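Long-range contact in short Chain Dehydrogenase yciK (Salmonella enterica subsp. enterica serovar Typhimurium, PDB 3IAH), which binds NADP and is probably an NADP-dependent oxidoreductase of the short-chain dehydrogenase family, perhaps an oxoacyl-(acyl carrier protein) reductase: residues 149-154 against 194-199. Sequence-based numbering, arbitrary orientation.
Sequences SLVFTS and NCINPG. With NAP (NADP nicotinamide-adenine-dinucleotide phosphate), chain C.
Strand 149-153 and residues 194-197 of strand 192-197 run parallel, their short axes 39° apart, and four backbone hydrogen bonds lace L150 O to N194 N, N194 O to F152 N, F152 O to I196 N and I196 O to S154 N (2.9 Å). At the ladder's start a water donates to S149 OG and L150 O and accepts from N194 ND2, which also bonds K239 O, while N194 OD1 accepts from M242 N. On one sheet face the V151 and I196 side chains cross obliquely, V151 CG1, anti to the backbone N (chi1 -178°), lying 3.8 Å from I196 CG1. On the other, C195 SG lies against F152 CB, also at 3.8 Å. At the C-terminal strand ends T153 CG2 meets P198 CD at 3.7 Å. T153 CG2 also lies 3.5 Å from NAP O4D, and P198 CG packs 3.5 Å from NAP C6N. N197 OD1 accepts from G199 N in an Asx turn, the donor above the carbonyl plane. These Rossmann-fold strand ends thus form part of the nicotinamide pocket. Helix 166-186 of this beta-alpha-beta unit covers F152 and C195; helix 225-232 packs on I196 and P198, and strands 98-101 and 243-245 continue the sheet on either side.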
loop_
_atom_site.group_PDB
_atom_site.type_symbol
_atom_site.label_atom_id
_atom_site.label_comp_id
_atom_site.label_asym_id
_atom_site.label_seq_id
_atom_site.Cartn_x
_atom_site.Cartn_y
_atom_site.Cartn_z
ATOM N N SER A 149 -18.407 -3.303 13.139
ATOM C CA SER A 149 -17.817 -3.975 11.995
ATOM C C SER A 149 -17.289 -2.917 11.014
ATOM O O SER A 149 -18.050 -2.097 10.487
ATOM C CB SER A 149 -18.832 -4.893 11.326
ATOM O OG SER A 149 -18.250 -5.610 10.253
ATOM N N LEU A 150 -15.973 -2.933 10.807
ATOM C CA LEU A 150 -15.286 -2.022 9.889
ATOM C C LEU A 150 -14.867 -2.859 8.678
ATOM O O LEU A 150 -14.164 -3.863 8.820
ATOM C CB LEU A 150 -14.084 -1.392 10.583
ATOM C CG LEU A 150 -13.176 -0.472 9.763
ATOM C CD1 LEU A 150 -13.927 0.691 9.049
ATOM C CD2 LEU A 150 -12.053 0.055 10.691
ATOM N N VAL A 151 -15.273 -2.435 7.491
ATOM C CA VAL A 151 -14.983 -3.173 6.282
ATOM C C VAL A 151 -14.334 -2.302 5.223
ATOM O O VAL A 151 -14.854 -1.236 4.885
ATOM C CB VAL A 151 -16.313 -3.749 5.695
ATOM C CG1 VAL A 151 -16.083 -4.603 4.435
ATOM C CG2 VAL A 151 -17.058 -4.551 6.757
ATOM N N PHE A 152 -13.186 -2.749 4.727
ATOM C CA PHE A 152 -12.466 -2.090 3.632
ATOM C C PHE A 152 -12.743 -2.867 2.338
ATOM O O PHE A 152 -13.164 -4.043 2.373
ATOM C CB PHE A 152 -10.963 -2.049 3.895
ATOM C CG PHE A 152 -10.590 -1.192 5.052
ATOM C CD1 PHE A 152 -10.332 0.147 4.864
ATOM C CD2 PHE A 152 -10.499 -1.719 6.335
ATOM C CE1 PHE A 152 -9.987 0.974 5.941
ATOM C CE2 PHE A 152 -10.153 -0.914 7.410
ATOM C CZ PHE A 152 -9.900 0.452 7.210
ATOM N N THR A 153 -12.517 -2.239 1.194
ATOM C CA THR A 153 -12.773 -2.919 -0.082
ATOM C C THR A 153 -11.459 -3.098 -0.828
ATOM O O THR A 153 -10.766 -2.130 -1.119
ATOM C CB THR A 153 -13.786 -2.172 -0.966
ATOM O OG1 THR A 153 -14.961 -1.869 -0.220
ATOM C CG2 THR A 153 -14.185 -3.035 -2.184
ATOM N N SER A 154 -11.127 -4.352 -1.116
ATOM C CA SER A 154 -9.912 -4.688 -1.823
ATOM C C SER A 154 -10.231 -5.039 -3.279
ATOM O O SER A 154 -11.218 -4.559 -3.834
ATOM C CB SER A 154 -9.189 -5.833 -1.109
ATOM O OG SER A 154 -7.905 -6.009 -1.671
ATOM N N ASN A 194 -12.239 -6.205 8.627
ATOM C CA ASN A 194 -12.021 -7.157 7.539
ATOM C C ASN A 194 -12.071 -6.438 6.184
ATOM O O ASN A 194 -12.417 -5.242 6.108
ATOM C CB ASN A 194 -13.148 -8.199 7.572
ATOM C CG ASN A 194 -13.118 -9.067 8.804
ATOM O OD1 ASN A 194 -12.289 -9.980 8.916
ATOM N ND2 ASN A 194 -14.051 -8.821 9.730
ATOM N N CYS A 195 -11.712 -7.163 5.131
ATOM C CA CYS A 195 -11.788 -6.672 3.752
ATOM C C CYS A 195 -12.705 -7.548 2.923
ATOM O O CYS A 195 -12.840 -8.753 3.178
ATOM C CB CYS A 195 -10.436 -6.692 3.017
ATOM S SG CYS A 195 -9.267 -5.382 3.321
ATOM N N ILE A 196 -13.340 -6.938 1.923
ATOM C CA ILE A 196 -14.160 -7.671 0.947
ATOM C C ILE A 196 -13.583 -7.401 -0.442
ATOM O O ILE A 196 -13.268 -6.257 -0.769
ATOM C CB ILE A 196 -15.631 -7.209 0.849
ATOM C CG1 ILE A 196 -16.408 -7.555 2.100
ATOM C CG2 ILE A 196 -16.331 -7.916 -0.321
ATOM C CD1 ILE A 196 -17.895 -7.133 2.037
ATOM N N ASN A 197 -13.417 -8.455 -1.230
ATOM C CA ASN A 197 -12.998 -8.332 -2.616
ATOM C C ASN A 197 -14.286 -8.656 -3.373
ATOM O O ASN A 197 -14.670 -9.810 -3.437
ATOM C CB ASN A 197 -11.933 -9.346 -3.013
ATOM C CG ASN A 197 -11.751 -9.416 -4.534
ATOM O OD1 ASN A 197 -12.083 -8.471 -5.252
ATOM N ND2 ASN A 197 -11.256 -10.552 -5.024
ATOM N N PRO A 198 -14.945 -7.656 -3.955
ATOM C CA PRO A 198 -16.208 -7.996 -4.630
ATOM C C PRO A 198 -16.113 -8.891 -5.865
ATOM O O PRO A 198 -17.082 -9.576 -6.205
ATOM C CB PRO A 198 -16.779 -6.622 -5.028
ATOM C CG PRO A 198 -15.686 -5.674 -4.915
ATOM C CD PRO A 198 -14.690 -6.204 -3.934
ATOM N N GLY A 199 -14.951 -8.896 -6.510
ATOM C CA GLY A 199 -14.745 -9.651 -7.736
ATOM C C GLY A 199 -15.306 -8.780 -8.844
ATOM O O GLY A 199 -15.861 -7.698 -8.576
HETATM P PA NAP C . -18.048 2.906 -8.932
HETATM O O1A NAP C . -19.290 2.533 -9.609
HETATM O O2A NAP C . -17.175 3.827 -9.681
HETATM O O5B NAP C . -18.301 3.638 -7.555
HETATM C C5B NAP C . -17.253 4.270 -6.876
HETATM C C4B NAP C . -17.884 5.059 -5.737
HETATM O O4B NAP C . -16.797 5.662 -5.068
HETATM C C3B NAP C . -18.823 6.160 -6.216
HETATM O O3B NAP C . -19.901 6.391 -5.337
HETATM C C2B NAP C . -17.893 7.337 -6.228
HETATM O O2B NAP C . -18.544 8.589 -6.209
HETATM C C1B NAP C . -17.029 7.028 -4.989
HETATM N N9A NAP C . -15.888 7.914 -5.127
HETATM C C8A NAP C . -14.925 7.943 -6.094
HETATM N N7A NAP C . -14.107 8.983 -5.825
HETATM C C5A NAP C . -14.553 9.608 -4.714
HETATM C C6A NAP C . -14.115 10.717 -4.011
HETATM N N6A NAP C . -13.036 11.387 -4.426
HETATM N N1A NAP C . -14.801 11.119 -2.874
HETATM C C2A NAP C . -15.926 10.438 -2.449
HETATM N N3A NAP C . -16.366 9.333 -3.155
HETATM C C4A NAP C . -15.680 8.946 -4.274
HETATM O O3 NAP C . -17.160 1.651 -8.539
HETATM P PN NAP C . -17.509 0.260 -7.914
HETATM O O1N NAP C . -18.867 0.324 -7.305
HETATM O O2N NAP C . -17.116 -0.784 -8.875
HETATM O O5D NAP C . -16.395 0.233 -6.772
HETATM C C5D NAP C . -16.716 0.104 -5.413
HETATM C C4D NAP C . -15.494 -0.464 -4.726
HETATM O O4D NAP C . -15.325 -1.769 -5.205
HETATM C C3D NAP C . -14.177 0.263 -4.994
HETATM O O3D NAP C . -13.421 0.359 -3.781
HETATM C C2D NAP C . -13.473 -0.642 -5.992
HETATM O O2D NAP C . -12.081 -0.535 -5.936
HETATM C C1D NAP C . -13.945 -1.979 -5.554
HETATM N N1N NAP C . -13.900 -3.085 -6.531
HETATM C C2N NAP C . -14.786 -3.085 -7.584
HETATM C C3N NAP C . -14.744 -4.122 -8.504
HETATM C C7N NAP C . -15.720 -4.163 -9.670
HETATM O O7N NAP C . -15.548 -5.228 -10.528
HETATM N N7N NAP C . -16.670 -3.234 -9.819
HETATM C C4N NAP C . -13.803 -5.145 -8.339
HETATM C C5N NAP C . -12.903 -5.128 -7.256
HETATM C C6N NAP C . -12.972 -4.078 -6.366
HETATM P P2B NAP C . -19.341 9.243 -7.489
HETATM O O1X NAP C . -19.434 10.706 -7.274
HETATM O O2X NAP C . -18.587 9.013 -8.769
HETATM O O3X NAP C . -20.740 8.717 -7.602
HETATM O O HOH W 1 -15.528 -6.331 9.485
#